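Local coordinates for protein phosphinothricin N-acetyltransferase (Brucella ovis, PDB 5DWM) that probably transfers the acetyl group of acetyl-CoA to an acceptor such as phosphinothricin, as a member of the GNAT acetyltransferase family, at residues 33-38 against 160-165; 59-64 against 75-80; 88-93 against 123-128; 145-150 against 169-174. All blocks are in the same frame, centred on the assembly; numbering follows the deposited sequence.

Contact 1 of 4, residues 33-38 against 160-165; sequences TGTGSY and HGRWLD
Thr35 and Leu164 have the nearest CA atoms across residues 33-38 and 160-165, and even these stand 7.9 Å apart. Segment 33-38 is an irregular loop that begins where helix 20-33 gives out at Gly34, whereas 160-165 turns through His160 and Gly161 into a strand from Arg162 onward. With no clear hydrogen bond between them, side chains carry the contact. Leu164 is the central piece. Its CD1 methyl leans on the Tyr38 ring at CE1, 3.6 Å away, and its CB lies 3.3 Å from Tyr38 OH, as the two side chains run antiparallel, overlapping alongside. The Tyr38 hydroxyl finds its hydrogen-bond partner outside, in Ser156 OG. Thr35 CB meets the same methyl, 4.1 Å from Leu164 CD1, while its CG2 faces Leu164 CD2 and lies 3.7 Å from Arg162 NH2. A chi1 of 47° lodges Thr35 OG1 between its own backbone N and carbonyl carbon, and the hydroxyl comes to the edge of the Arg162 guanidinium, 3.6 Å from NH2. Leu164 CD2 lies over one face of that guanidinium, near its rim, while a salt bridge to Asp131 holds its charged end. His160 borders the loop, its NE2 hydrogen-bonded to Leu32 O. The contact thus ties the loop between helices 20-33 and 45-58 to the start of strand 162-172, beside strand 148-159, whose Lys159 NZ binds Gly34 O and Ser37 O; Tyr38 also meets Tyr86 of the second subunit.

Contact 2 of 4, residues 59-64 against 75-80; sequences GFPILV and AYASYF. Unlike the reference sequence in segment 59-64: Gly59 (reference Ser).
The beta hairpin of strands 62-67 and 70-79 supplies this contact, an antiparallel ladder that frays into aromatic packing at its open end. Leu63 and Ala75 form a hydrogen-bonded pair: Leu63 N reaches Ala75 O at 2.8 Å, and Ala75 N returns the bond to Leu63 O at 2.9 Å. Ile62 and Tyr76 follow as a non-hydrogen-bonded pair with CA atoms 4.4 Å apart, Ile62 CG1 resting against Tyr76 CB. Beyond them the ladder loses strength, and the weak bond from Ala77 N to Pro61 O is 3.4 Å long. Phe60 then takes over. Its ring lies flat on the opposing backbone, with Ser78 CA 3.5 Å from the ring centroid and almost on the normal, a CH-pi contact. The far edge of the same ring drives CZ into the face of Tyr79, a T-shaped pair with planes at 83° and centroids 4.8 Å apart. Ala77 O, only 3.1 Å from Phe60 CB, is buried here without a polar partner. Pro61, Leu63 and Ala77 turn to helix 105-119; on the opposite face of the sheet, Ile62 and Tyr76 pack on Phe52 and Phe55 of helix 45-58, while Ser93 of strand 89-96 continues the sheet beside Tyr76.

Contact 3 of 4, residues 88-93 against 123-128; sequences WLAEDS and RQLLAV
Leu89, Glu91 and Leu126 point to one face of two parallel strands, Ala90, Asp92 and Leu125 to the other; the strands belong to a right-handed beta-alpha-beta crossover, connected through helix 105-119, which packs on the face of Asp92 and Leu125. On the first face Leu89 turns its CD1 across Gln124, 3.6 Å from Gln124 CB, and the same methyl touches Leu126 CB. Glu91 runs fully extended, its CG anti to the backbone N (chi1 -179°), which carries its carboxylate obliquely over Val128: OE2 sits 3.5 Å from Val128 CG2, and OE1 forms a salt bridge with Arg81 of the second subunit. On the second face Leu125 aims CD1 between Ala90 CB, at 4.0 Å, and the backbone of Asp92. Asp92 folds back, its chi1 of 69° bringing OD1 beside Ala127 CB, 3.6 Å away; OD1 also lies near Leu126 O, another acceptor, without a hydrogen bond, while OD2 is hydrogen-bonded to His142 NE2. At the N-terminal ends of the two strands Trp88 and Arg123 lie side by side and point the same way, their ring and guanidinium planes 64° apart. Trp88 O accepts from both Arg123 N and Gln124 N, and the regular parallel pattern continues through Ala90 and Asp92. At the far end, where the strands diverge, a water accepts from Val128 N at 2.9 Å and also lies 2.6 Å from Asp92 O and 2.9 Å from Glu91 OE2, bridging the two strands.

Contact 4 of 4, residues 145-150 against 169-174; sequences LGFTHC and MQLPLN
The CE methyl of Met169 sits over the face of the His149 ring, 3.7 Å from its centroid, and SD joins it in a Met-aromatic contact. The two side chains run side by side in the same direction, and the bend of Met169 at chi3, 68°, tucks the methyl over the imidazole, whose NE2 is hydrogen-bonded to Glu143. A second CH-pi contact has a different approach. Leu171 CB stands 3.7 Å from the Phe147 centroid, only 3° from the normal, the two side chains crossing at about a right angle. Between these pairs Thr148 and Gln170 form an antiparallel hydrogen-bonded pair, with Thr148 N to Gln170 O and Gln170 N to Thr148 O both 2.9 Å. Cys150 CB meets Gln170 OE1 at 3.5 Å, an oxygen that accepts from Glu154 N of the second subunit. Gly146 closes helix 136-144 as the C-prime residue of a Schellman motif, and its O lies 3.4 Å from Leu171 CD1. The end of that helix and the strand 148-159, outermost in this chain, are in this way held to strand 162-172, with strand 124-129 on the far side and Leu171 reaching Ile114 of helix 105-119.

Contacts 2, 3 and 4 are strand pairings of one mixed sheet; contact 1 sets a loop against it. Contacts 2 and 3, centres 10 Å apart, are joined by probable hydrogen bonds such as Ser78 O to Glu91 N at 2.7 Å; contacts 3 and 4, centres 9 Å apart, are joined likewise by Ala127 N to Met169 O at 2.8 Å. Contact 1 shares strand 162-172 with contact 4, yet their centres are 24 Å apart. Acetyl-CoA, absent from this chain, is known to bind at Ile94, Ile96, Gly102, Gln103, Gly104, Gly106 and Lys107. The side chains of Ala75 in contact 2 and Asp92 in contact 3 each lie about 4 Å from that of Ile94.

Contact 1 of 4, residues 33-38 against 160-165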
loop_
_atom_site.group_PDB
_atom_site.type_symbol
_atom_site.label_atom_id
_atom_site.label_comp_id
_atom_site.label_asym_id
_atom_site.label_seq_id
_atom_site.Cartn_x
_atom_site.Cartn_y
_atom_site.Cartn_z
ATOM N N THR A 33 1.376 -9.957 20.721
ATOM C CA THR A 33 2.707 -10.511 20.933
ATOM C C THR A 33 3.622 -10.428 19.720
ATOM O O THR A 33 4.796 -10.794 19.839
ATOM C CB THR A 33 2.625 -11.989 21.354
ATOM O OG1 THR A 33 2.234 -12.790 20.228
ATOM C CG2 THR A 33 1.619 -12.179 22.473
ATOM N N GLY A 34 3.137 -9.978 18.558
ATOM C CA GLY A 34 3.918 -10.041 17.344
ATOM C C GLY A 34 3.982 -8.688 16.658
ATOM O O GLY A 34 3.310 -7.730 17.050
ATOM N N THR A 35 4.813 -8.631 15.618
ATOM C CA THR A 35 5.009 -7.400 14.866
ATOM C C THR A 35 4.731 -7.565 13.380
ATOM O O THR A 35 5.036 -6.651 12.598
ATOM C CB THR A 35 6.399 -6.814 15.118
ATOM O OG1 THR A 35 7.391 -7.847 15.010
ATOM C CG2 THR A 35 6.467 -6.183 16.495
ATOM N N GLY A 36 4.147 -8.695 12.967
ATOM C CA GLY A 36 3.661 -8.795 11.603
ATOM C C GLY A 36 2.451 -7.910 11.378
ATOM O O GLY A 36 2.291 -7.313 10.309
ATOM N N SER A 37 1.590 -7.808 12.381
ATOM C CA SER A 37 0.475 -6.876 12.348
ATOM C C SER A 37 0.924 -5.510 12.841
ATOM O O SER A 37 1.613 -5.401 13.859
ATOM C CB SER A 37 -0.649 -7.372 13.254
ATOM O OG SER A 37 -1.672 -6.398 13.352
ATOM N N TYR A 38 0.518 -4.471 12.119
ATOM C CA TYR A 38 0.749 -3.099 12.545
ATOM C C TYR A 38 -0.429 -2.518 13.322
ATOM O O TYR A 38 -0.466 -1.303 13.557
ATOM C CB TYR A 38 1.143 -2.203 11.366
ATOM C CG TYR A 38 2.589 -2.330 10.922
ATOM C CD1 TYR A 38 3.366 -3.449 11.250
ATOM C CD2 TYR A 38 3.188 -1.317 10.176
ATOM C CE1 TYR A 38 4.701 -3.549 10.830
ATOM C CE2 TYR A 38 4.506 -1.406 9.759
ATOM C CZ TYR A 38 5.254 -2.522 10.072
ATOM O OH TYR A 38 6.569 -2.600 9.645
ATOM N N HIS A 160 5.686 -1.618 20.027
ATOM C CA HIS A 160 6.396 -2.293 21.115
ATOM C C HIS A 160 7.788 -1.703 21.327
ATOM O O HIS A 160 8.754 -2.419 21.601
ATOM C CB HIS A 160 6.466 -3.810 20.902
ATOM C CG HIS A 160 5.134 -4.499 20.926
ATOM N ND1 HIS A 160 3.956 -3.850 21.235
ATOM C CD2 HIS A 160 4.796 -5.788 20.678
ATOM C CE1 HIS A 160 2.952 -4.708 21.174
ATOM N NE2 HIS A 160 3.436 -5.891 20.841
ATOM N N GLY A 161 7.898 -0.384 21.169
ATOM C CA GLY A 161 9.141 0.317 21.426
ATOM C C GLY A 161 10.216 0.166 20.372
ATOM O O GLY A 161 11.360 0.559 20.625
ATOM N N ARG A 162 9.888 -0.362 19.190
ATOM C CA ARG A 162 10.877 -0.668 18.165
ATOM C C ARG A 162 10.417 -0.154 16.812
ATOM O O ARG A 162 9.231 -0.237 16.475
ATOM C CB ARG A 162 11.075 -2.195 18.018
ATOM C CG ARG A 162 12.059 -2.834 18.970
ATOM C CD ARG A 162 12.553 -4.183 18.420
ATOM N NE ARG A 162 11.452 -5.092 18.096
ATOM C CZ ARG A 162 11.190 -5.588 16.885
ATOM N NH1 ARG A 162 11.949 -5.284 15.839
ATOM N NH2 ARG A 162 10.163 -6.408 16.721
ATOM N N TRP A 163 11.367 0.347 16.026
ATOM C CA TRP A 163 11.102 0.644 14.624
ATOM C C TRP A 163 11.125 -0.646 13.815
ATOM O O TRP A 163 11.954 -1.532 14.053
ATOM C CB TRP A 163 12.129 1.631 14.065
ATOM C CG TRP A 163 11.887 3.034 14.524
ATOM C CD1 TRP A 163 12.605 3.732 15.456
ATOM C CD2 TRP A 163 10.847 3.911 14.072
ATOM N NE1 TRP A 163 12.076 5.004 15.603
ATOM C CE2 TRP A 163 10.994 5.131 14.769
ATOM C CE3 TRP A 163 9.806 3.778 13.144
ATOM C CZ2 TRP A 163 10.136 6.208 14.569
ATOM C CZ3 TRP A 163 8.957 4.844 12.945
ATOM C CH2 TRP A 163 9.123 6.046 13.653
ATOM N N LEU A 164 10.214 -0.737 12.849
ATOM C CA LEU A 164 9.981 -1.955 12.090
ATOM C C LEU A 164 10.099 -1.633 10.612
ATOM O O LEU A 164 9.726 -0.541 10.184
ATOM C CB LEU A 164 8.557 -2.463 12.329
ATOM C CG LEU A 164 8.067 -2.504 13.780
ATOM C CD1 LEU A 164 6.611 -2.962 13.831
ATOM C CD2 LEU A 164 8.948 -3.405 14.635
ATOM N N ASP A 165 10.586 -2.600 9.832
ATOM C CA ASP A 165 10.666 -2.466 8.385
ATOM C C ASP A 165 9.587 -3.319 7.735
ATOM O O ASP A 165 9.233 -4.381 8.248
ATOM C CB ASP A 165 12.015 -2.952 7.843
ATOM C CG ASP A 165 13.197 -2.137 8.350
ATOM O OD1 ASP A 165 13.010 -1.059 8.948
ATOM O OD2 ASP A 165 14.340 -2.584 8.137
#

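Contact 2 of 4, residues 59-64 against 75-80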
loop_
_atom_site.group_PDB
_atom_site.type_symbol
_atom_site.label_atom_id
_atom_site.label_comp_id
_atom_site.label_asym_id
_atom_site.label_seq_id
_atom_site.Cartn_x
_atom_site.Cartn_y
_atom_site.Cartn_z
ATOM N N GLY A 59 -15.170 -11.028 -3.563
ATOM C CA GLY A 59 -14.869 -12.231 -4.308
ATOM C C GLY A 59 -13.581 -12.938 -3.942
ATOM O O GLY A 59 -13.207 -13.898 -4.628
ATOM N N PHE A 60 -12.903 -12.510 -2.877
ATOM C CA PHE A 60 -11.602 -13.062 -2.537
ATOM C C PHE A 60 -11.751 -14.340 -1.720
ATOM O O PHE A 60 -12.691 -14.477 -0.931
ATOM C CB PHE A 60 -10.795 -12.051 -1.728
ATOM C CG PHE A 60 -10.248 -10.917 -2.556
ATOM C CD1 PHE A 60 -9.209 -11.139 -3.441
ATOM C CD2 PHE A 60 -10.769 -9.636 -2.451
ATOM C CE1 PHE A 60 -8.703 -10.107 -4.226
ATOM C CE2 PHE A 60 -10.263 -8.590 -3.230
ATOM C CZ PHE A 60 -9.225 -8.833 -4.115
ATOM N N PRO A 61 -10.825 -15.280 -1.883
ATOM C CA PRO A 61 -10.864 -16.507 -1.087
ATOM C C PRO A 61 -10.388 -16.264 0.335
ATOM O O PRO A 61 -9.498 -15.449 0.594
ATOM C CB PRO A 61 -9.879 -17.426 -1.818
ATOM C CG PRO A 61 -8.915 -16.499 -2.450
ATOM C CD PRO A 61 -9.733 -15.297 -2.875
ATOM N N ILE A 62 -11.004 -16.997 1.259
ATOM C CA ILE A 62 -10.658 -16.967 2.675
ATOM C C ILE A 62 -10.579 -18.413 3.125
ATOM O O ILE A 62 -11.565 -19.151 3.008
ATOM C CB ILE A 62 -11.698 -16.211 3.522
ATOM C CG1 ILE A 62 -11.992 -14.824 2.946
ATOM C CG2 ILE A 62 -11.212 -16.090 4.949
ATOM C CD1 ILE A 62 -13.175 -14.138 3.617
ATOM N N LEU A 63 -9.418 -18.814 3.633
ATOM C CA LEU A 63 -9.123 -20.207 3.916
ATOM C C LEU A 63 -8.754 -20.397 5.379
ATOM O O LEU A 63 -8.194 -19.504 6.021
ATOM C CB LEU A 63 -7.954 -20.679 3.058
ATOM C CG LEU A 63 -8.119 -20.519 1.552
ATOM C CD1 LEU A 63 -6.823 -20.927 0.877
ATOM C CD2 LEU A 63 -9.289 -21.359 1.047
ATOM N N VAL A 64 -9.060 -21.583 5.894
ATOM C CA VAL A 64 -8.654 -21.971 7.237
ATOM C C VAL A 64 -7.982 -23.334 7.189
ATOM O O VAL A 64 -8.270 -24.160 6.319
ATOM C CB VAL A 64 -9.822 -21.971 8.251
ATOM C CG1 VAL A 64 -10.422 -20.573 8.366
ATOM C CG2 VAL A 64 -10.877 -23.001 7.876
ATOM N N ALA A 75 -5.854 -17.773 6.095
ATOM C CA ALA A 75 -5.218 -17.004 5.043
ATOM C C ALA A 75 -6.298 -16.390 4.170
ATOM O O ALA A 75 -7.359 -16.986 3.961
ATOM C CB ALA A 75 -4.285 -17.867 4.184
ATOM N N TYR A 76 -6.025 -15.197 3.660
ATOM C CA TYR A 76 -6.940 -14.599 2.702
ATOM C C TYR A 76 -6.144 -13.734 1.738
ATOM O O TYR A 76 -4.965 -13.439 1.956
ATOM C CB TYR A 76 -8.072 -13.813 3.385
ATOM C CG TYR A 76 -7.623 -12.581 4.127
ATOM C CD1 TYR A 76 -7.415 -11.376 3.456
ATOM C CD2 TYR A 76 -7.397 -12.619 5.497
ATOM C CE1 TYR A 76 -7.006 -10.243 4.130
ATOM C CE2 TYR A 76 -6.989 -11.487 6.182
ATOM C CZ TYR A 76 -6.788 -10.303 5.493
ATOM O OH TYR A 76 -6.378 -9.172 6.177
ATOM N N ALA A 77 -6.803 -13.350 0.653
ATOM C CA ALA A 77 -6.269 -12.388 -0.292
ATOM C C ALA A 77 -7.192 -11.183 -0.362
ATOM O O ALA A 77 -8.371 -11.251 -0.003
ATOM C CB ALA A 77 -6.109 -13.010 -1.677
ATOM N N SER A 78 -6.622 -10.063 -0.792
ATOM C CA SER A 78 -7.353 -8.810 -0.964
ATOM C C SER A 78 -6.562 -7.951 -1.945
ATOM O O SER A 78 -5.496 -8.347 -2.416
ATOM C CB SER A 78 -7.553 -8.099 0.380
ATOM O OG SER A 78 -6.302 -7.820 0.992
ATOM N N TYR A 79 -7.075 -6.762 -2.244
ATOM C CA TYR A 79 -6.321 -5.849 -3.091
ATOM C C TYR A 79 -5.185 -5.202 -2.312
ATOM O O TYR A 79 -5.316 -4.907 -1.118
ATOM C CB TYR A 79 -7.222 -4.758 -3.679
ATOM C CG TYR A 79 -8.172 -5.268 -4.730
ATOM C CD1 TYR A 79 -7.694 -5.829 -5.911
ATOM C CD2 TYR A 79 -9.546 -5.188 -4.545
ATOM C CE1 TYR A 79 -8.566 -6.310 -6.872
ATOM C CE2 TYR A 79 -10.423 -5.665 -5.492
ATOM C CZ TYR A 79 -9.931 -6.223 -6.654
ATOM O OH TYR A 79 -10.812 -6.687 -7.594
ATOM N N PHE A 80 -4.060 -4.986 -3.000
ATOM C CA PHE A 80 -3.036 -4.077 -2.486
ATOM C C PHE A 80 -3.565 -2.649 -2.464
ATOM O O PHE A 80 -3.564 -1.984 -1.417
ATOM C CB PHE A 80 -1.770 -4.182 -3.346
ATOM C CG PHE A 80 -0.769 -3.093 -3.093
ATOM C CD1 PHE A 80 -0.090 -3.018 -1.894
ATOM C CD2 PHE A 80 -0.513 -2.129 -4.066
ATOM C CE1 PHE A 80 0.834 -1.996 -1.662
ATOM C CE2 PHE A 80 0.401 -1.111 -3.847
ATOM C CZ PHE A 80 1.077 -1.043 -2.642
#

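Contact 3 of 4, residues 88-93 against 123-128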
loop_
_atom_site.group_PDB
_atom_site.type_symbol
_atom_site.label_atom_id
_atom_site.label_comp_id
_atom_site.label_asym_id
_atom_site.label_seq_id
_atom_site.Cartn_x
_atom_site.Cartn_y
_atom_site.Cartn_z
ATOM N N TRP A 88 -5.120 -6.656 -11.362
ATOM C CA TRP A 88 -4.480 -7.956 -11.519
ATOM C C TRP A 88 -3.473 -8.254 -10.411
ATOM O O TRP A 88 -2.749 -9.248 -10.495
ATOM C CB TRP A 88 -3.830 -8.074 -12.902
ATOM C CG TRP A 88 -4.816 -8.045 -14.048
ATOM C CD1 TRP A 88 -5.378 -9.124 -14.673
ATOM C CD2 TRP A 88 -5.344 -6.884 -14.704
ATOM N NE1 TRP A 88 -6.220 -8.705 -15.678
ATOM C CE2 TRP A 88 -6.222 -7.335 -15.713
ATOM C CE3 TRP A 88 -5.166 -5.504 -14.531
ATOM C CZ2 TRP A 88 -6.913 -6.457 -16.552
ATOM C CZ3 TRP A 88 -5.858 -4.630 -15.366
ATOM C CH2 TRP A 88 -6.721 -5.112 -16.360
ATOM N N LEU A 89 -3.426 -7.419 -9.377
ATOM C CA LEU A 89 -2.490 -7.535 -8.267
ATOM C C LEU A 89 -3.294 -7.852 -7.011
ATOM O O LEU A 89 -4.219 -7.111 -6.662
ATOM C CB LEU A 89 -1.730 -6.213 -8.100
ATOM C CG LEU A 89 -0.832 -6.100 -6.859
ATOM C CD1 LEU A 89 0.318 -7.092 -6.967
ATOM C CD2 LEU A 89 -0.329 -4.663 -6.709
ATOM N N ALA A 90 -2.982 -8.976 -6.362
ATOM C CA ALA A 90 -3.578 -9.320 -5.079
ATOM C C ALA A 90 -2.500 -9.352 -4.003
ATOM O O ALA A 90 -1.309 -9.467 -4.296
ATOM C CB ALA A 90 -4.298 -10.674 -5.138
ATOM N N GLU A 91 -2.933 -9.257 -2.746
ATOM C CA GLU A 91 -2.047 -9.302 -1.590
ATOM C C GLU A 91 -2.485 -10.437 -0.672
ATOM O O GLU A 91 -3.684 -10.632 -0.459
ATOM C CB GLU A 91 -2.121 -7.965 -0.835
ATOM C CG GLU A 91 -1.211 -7.892 0.387
ATOM C CD GLU A 91 -1.297 -6.551 1.091
ATOM O OE1 GLU A 91 -1.617 -5.547 0.427
ATOM O OE2 GLU A 91 -1.037 -6.509 2.306
ATOM N N ASP A 92 -1.520 -11.194 -0.130
ATOM C CA ASP A 92 -1.838 -12.305 0.763
ATOM C C ASP A 92 -1.608 -11.946 2.225
ATOM O O ASP A 92 -0.732 -11.147 2.559
ATOM C CB ASP A 92 -1.083 -13.601 0.413
ATOM C CG ASP A 92 0.418 -13.531 0.670
ATOM O OD1 ASP A 92 1.135 -12.902 -0.144
ATOM O OD2 ASP A 92 0.899 -14.182 1.628
ATOM N N SER A 93 -2.411 -12.564 3.094
ATOM C CA SER A 93 -2.344 -12.385 4.540
ATOM C C SER A 93 -2.485 -13.752 5.189
ATOM O O SER A 93 -3.399 -14.502 4.841
ATOM C CB SER A 93 -3.494 -11.497 5.018
ATOM O OG SER A 93 -3.349 -10.186 4.507
ATOM N N ARG A 123 -2.406 -11.774 -11.789
ATOM C CA ARG A 123 -1.091 -11.884 -12.405
ATOM C C ARG A 123 0.067 -11.726 -11.425
ATOM O O ARG A 123 1.184 -12.153 -11.741
ATOM C CB ARG A 123 -0.944 -10.868 -13.556
ATOM C CG ARG A 123 -1.852 -11.129 -14.758
ATOM C CD ARG A 123 -1.530 -12.477 -15.381
ATOM N NE ARG A 123 -2.261 -12.736 -16.622
ATOM C CZ ARG A 123 -1.829 -12.379 -17.823
ATOM N NH1 ARG A 123 -0.678 -11.729 -17.941
ATOM N NH2 ARG A 123 -2.555 -12.659 -18.899
ATOM N N GLN A 124 -0.158 -11.118 -10.259
ATOM C CA GLN A 124 0.879 -10.995 -9.241
ATOM C C GLN A 124 0.245 -11.157 -7.871
ATOM O O GLN A 124 -0.855 -10.652 -7.627
ATOM C CB GLN A 124 1.562 -9.609 -9.280
ATOM C CG GLN A 124 2.148 -9.216 -10.621
ATOM C CD GLN A 124 3.403 -9.981 -11.016
ATOM O OE1 GLN A 124 3.751 -10.051 -12.209
ATOM N NE2 GLN A 124 4.098 -10.541 -10.035
ATOM N N LEU A 125 0.943 -11.856 -6.977
ATOM C CA LEU A 125 0.546 -11.968 -5.579
ATOM C C LEU A 125 1.633 -11.320 -4.729
ATOM O O LEU A 125 2.811 -11.674 -4.843
ATOM C CB LEU A 125 0.336 -13.435 -5.192
ATOM C CG LEU A 125 -0.150 -13.719 -3.760
ATOM C CD1 LEU A 125 -1.456 -12.981 -3.456
ATOM C CD2 LEU A 125 -0.308 -15.226 -3.561
ATOM N N LEU A 126 1.241 -10.351 -3.907
ATOM C CA LEU A 126 2.180 -9.531 -3.149
ATOM C C LEU A 126 2.081 -9.855 -1.664
ATOM O O LEU A 126 0.978 -9.941 -1.119
ATOM C CB LEU A 126 1.843 -8.051 -3.356
ATOM C CG LEU A 126 2.740 -7.013 -2.670
ATOM C CD1 LEU A 126 4.092 -6.934 -3.364
ATOM C CD2 LEU A 126 2.072 -5.639 -2.651
ATOM N N ALA A 127 3.226 -10.007 -1.008
ATOM C CA ALA A 127 3.297 -10.115 0.446
ATOM C C ALA A 127 3.869 -8.822 1.007
ATOM O O ALA A 127 4.929 -8.370 0.568
ATOM C CB ALA A 127 4.178 -11.293 0.877
ATOM N N VAL A 128 3.158 -8.226 1.962
ATOM C CA VAL A 128 3.589 -7.007 2.638
ATOM C C VAL A 128 3.879 -7.428 4.072
ATOM O O VAL A 128 2.969 -7.514 4.902
ATOM C CB VAL A 128 2.488 -5.932 2.569
ATOM C CG1 VAL A 128 2.946 -4.647 3.262
ATOM C CG2 VAL A 128 2.134 -5.634 1.128
HETATM O O HOH W 1 0.495 -8.903 3.032
#

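Contact 4 of 4, residues 145-150 against 169-174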
loop_
_atom_site.group_PDB
_atom_site.type_symbol
_atom_site.label_atom_id
_atom_site.label_comp_id
_atom_site.label_asym_id
_atom_site.label_seq_id
_atom_site.Cartn_x
_atom_site.Cartn_y
_atom_site.Cartn_z
ATOM N N LEU A 145 7.864 -20.749 -1.190
ATOM C CA LEU A 145 6.824 -20.904 -2.197
ATOM C C LEU A 145 7.082 -20.071 -3.449
ATOM O O LEU A 145 6.165 -19.868 -4.250
ATOM C CB LEU A 145 5.448 -20.616 -1.599
ATOM C CG LEU A 145 4.926 -21.882 -0.912
ATOM C CD1 LEU A 145 3.682 -21.611 -0.120
ATOM C CD2 LEU A 145 4.659 -22.963 -1.948
ATOM N N GLY A 146 8.309 -19.586 -3.629
ATOM C CA GLY A 146 8.720 -18.973 -4.874
ATOM C C GLY A 146 8.588 -17.468 -4.951
ATOM O O GLY A 146 8.856 -16.899 -6.015
ATOM N N PHE A 147 8.179 -16.808 -3.876
ATOM C CA PHE A 147 8.139 -15.355 -3.896
ATOM C C PHE A 147 9.561 -14.816 -3.976
ATOM O O PHE A 147 10.504 -15.402 -3.429
ATOM C CB PHE A 147 7.500 -14.819 -2.616
ATOM C CG PHE A 147 6.000 -14.933 -2.562
ATOM C CD1 PHE A 147 5.376 -16.163 -2.394
ATOM C CD2 PHE A 147 5.212 -13.789 -2.597
ATOM C CE1 PHE A 147 3.998 -16.248 -2.321
ATOM C CE2 PHE A 147 3.835 -13.870 -2.515
ATOM C CZ PHE A 147 3.223 -15.099 -2.369
ATOM N N THR A 148 9.716 -13.687 -4.659
ATOM C CA THR A 148 11.000 -13.011 -4.751
ATOM C C THR A 148 10.936 -11.673 -4.029
ATOM O O THR A 148 9.884 -11.034 -3.959
ATOM C CB THR A 148 11.421 -12.804 -6.211
ATOM O OG1 THR A 148 10.453 -11.994 -6.879
ATOM C CG2 THR A 148 11.504 -14.137 -6.931
ATOM N N HIS A 149 12.069 -11.264 -3.472
ATOM C CA HIS A 149 12.131 -9.995 -2.764
ATOM C C HIS A 149 11.980 -8.836 -3.734
ATOM O O HIS A 149 12.654 -8.784 -4.764
ATOM C CB HIS A 149 13.464 -9.899 -2.032
ATOM C CG HIS A 149 13.518 -10.741 -0.803
ATOM N ND1 HIS A 149 13.040 -10.302 0.411
ATOM C CD2 HIS A 149 13.952 -12.009 -0.605
ATOM C CE1 HIS A 149 13.195 -11.257 1.311
ATOM N NE2 HIS A 149 13.750 -12.302 0.722
ATOM N N CYS A 150 11.092 -7.895 -3.405
ATOM C CA CYS A 150 10.870 -6.762 -4.287
ATOM C C CYS A 150 10.840 -5.430 -3.550
ATOM O O CYS A 150 10.403 -4.434 -4.133
ATOM C CB CYS A 150 9.613 -6.953 -5.158
ATOM S SG CYS A 150 8.045 -7.039 -4.269
ATOM N N MET A 169 7.466 -8.803 -1.032
ATOM C CA MET A 169 7.809 -9.939 -1.881
ATOM C C MET A 169 6.674 -10.186 -2.867
ATOM O O MET A 169 5.513 -9.883 -2.582
ATOM C CB MET A 169 8.052 -11.208 -1.051
ATOM C CG MET A 169 9.012 -10.997 0.117
ATOM S SD MET A 169 9.441 -12.523 0.969
ATOM C CE MET A 169 10.399 -13.354 -0.301
ATOM N N GLN A 170 6.997 -10.765 -4.023
ATOM C CA GLN A 170 5.951 -10.999 -5.012
ATOM C C GLN A 170 6.155 -12.318 -5.746
ATOM O O GLN A 170 7.266 -12.839 -5.853
ATOM C CB GLN A 170 5.778 -9.832 -6.005
ATOM C CG GLN A 170 6.935 -9.657 -6.971
ATOM C CD GLN A 170 6.749 -8.477 -7.916
ATOM O OE1 GLN A 170 7.618 -7.616 -8.010
ATOM N NE2 GLN A 170 5.623 -8.448 -8.636
ATOM N N LEU A 171 5.048 -12.833 -6.272
ATOM C CA LEU A 171 5.023 -14.097 -6.999
ATOM C C LEU A 171 4.205 -13.865 -8.260
ATOM O O LEU A 171 3.024 -13.472 -8.165
ATOM C CB LEU A 171 4.355 -15.172 -6.142
ATOM C CG LEU A 171 4.201 -16.549 -6.783
ATOM C CD1 LEU A 171 5.535 -17.294 -6.841
ATOM C CD2 LEU A 171 3.165 -17.358 -6.022
ATOM N N PRO A 172 4.752 -14.125 -9.441
ATOM C CA PRO A 172 3.959 -13.985 -10.662
ATOM C C PRO A 172 3.022 -15.167 -10.827
ATOM O O PRO A 172 3.322 -16.293 -10.419
ATOM C CB PRO A 172 5.024 -13.984 -11.765
ATOM C CG PRO A 172 6.112 -14.879 -11.202
ATOM C CD PRO A 172 6.114 -14.630 -9.706
ATOM N N LEU A 173 1.867 -14.901 -11.436
ATOM C CA LEU A 173 0.888 -15.947 -11.707
ATOM C C LEU A 173 0.348 -15.769 -13.118
ATOM O O LEU A 173 0.279 -14.652 -13.627
ATOM C CB LEU A 173 -0.274 -15.869 -10.717
ATOM C CG LEU A 173 0.135 -16.089 -9.259
ATOM C CD1 LEU A 173 -1.058 -15.874 -8.368
ATOM C CD2 LEU A 173 0.713 -17.490 -9.078
ATOM N N ASN A 174 -0.017 -16.885 -13.758
ATOM C CA ASN A 174 -0.667 -16.853 -15.071
ATOM C C ASN A 174 0.174 -16.114 -16.112
ATOM O O ASN A 174 -0.363 -15.490 -17.033
ATOM C CB ASN A 174 -2.068 -16.235 -14.991
ATOM C CG ASN A 174 -3.049 -17.097 -14.234
ATOM O OD1 ASN A 174 -3.310 -18.244 -14.611
ATOM N ND2 ASN A 174 -3.602 -16.550 -13.153
#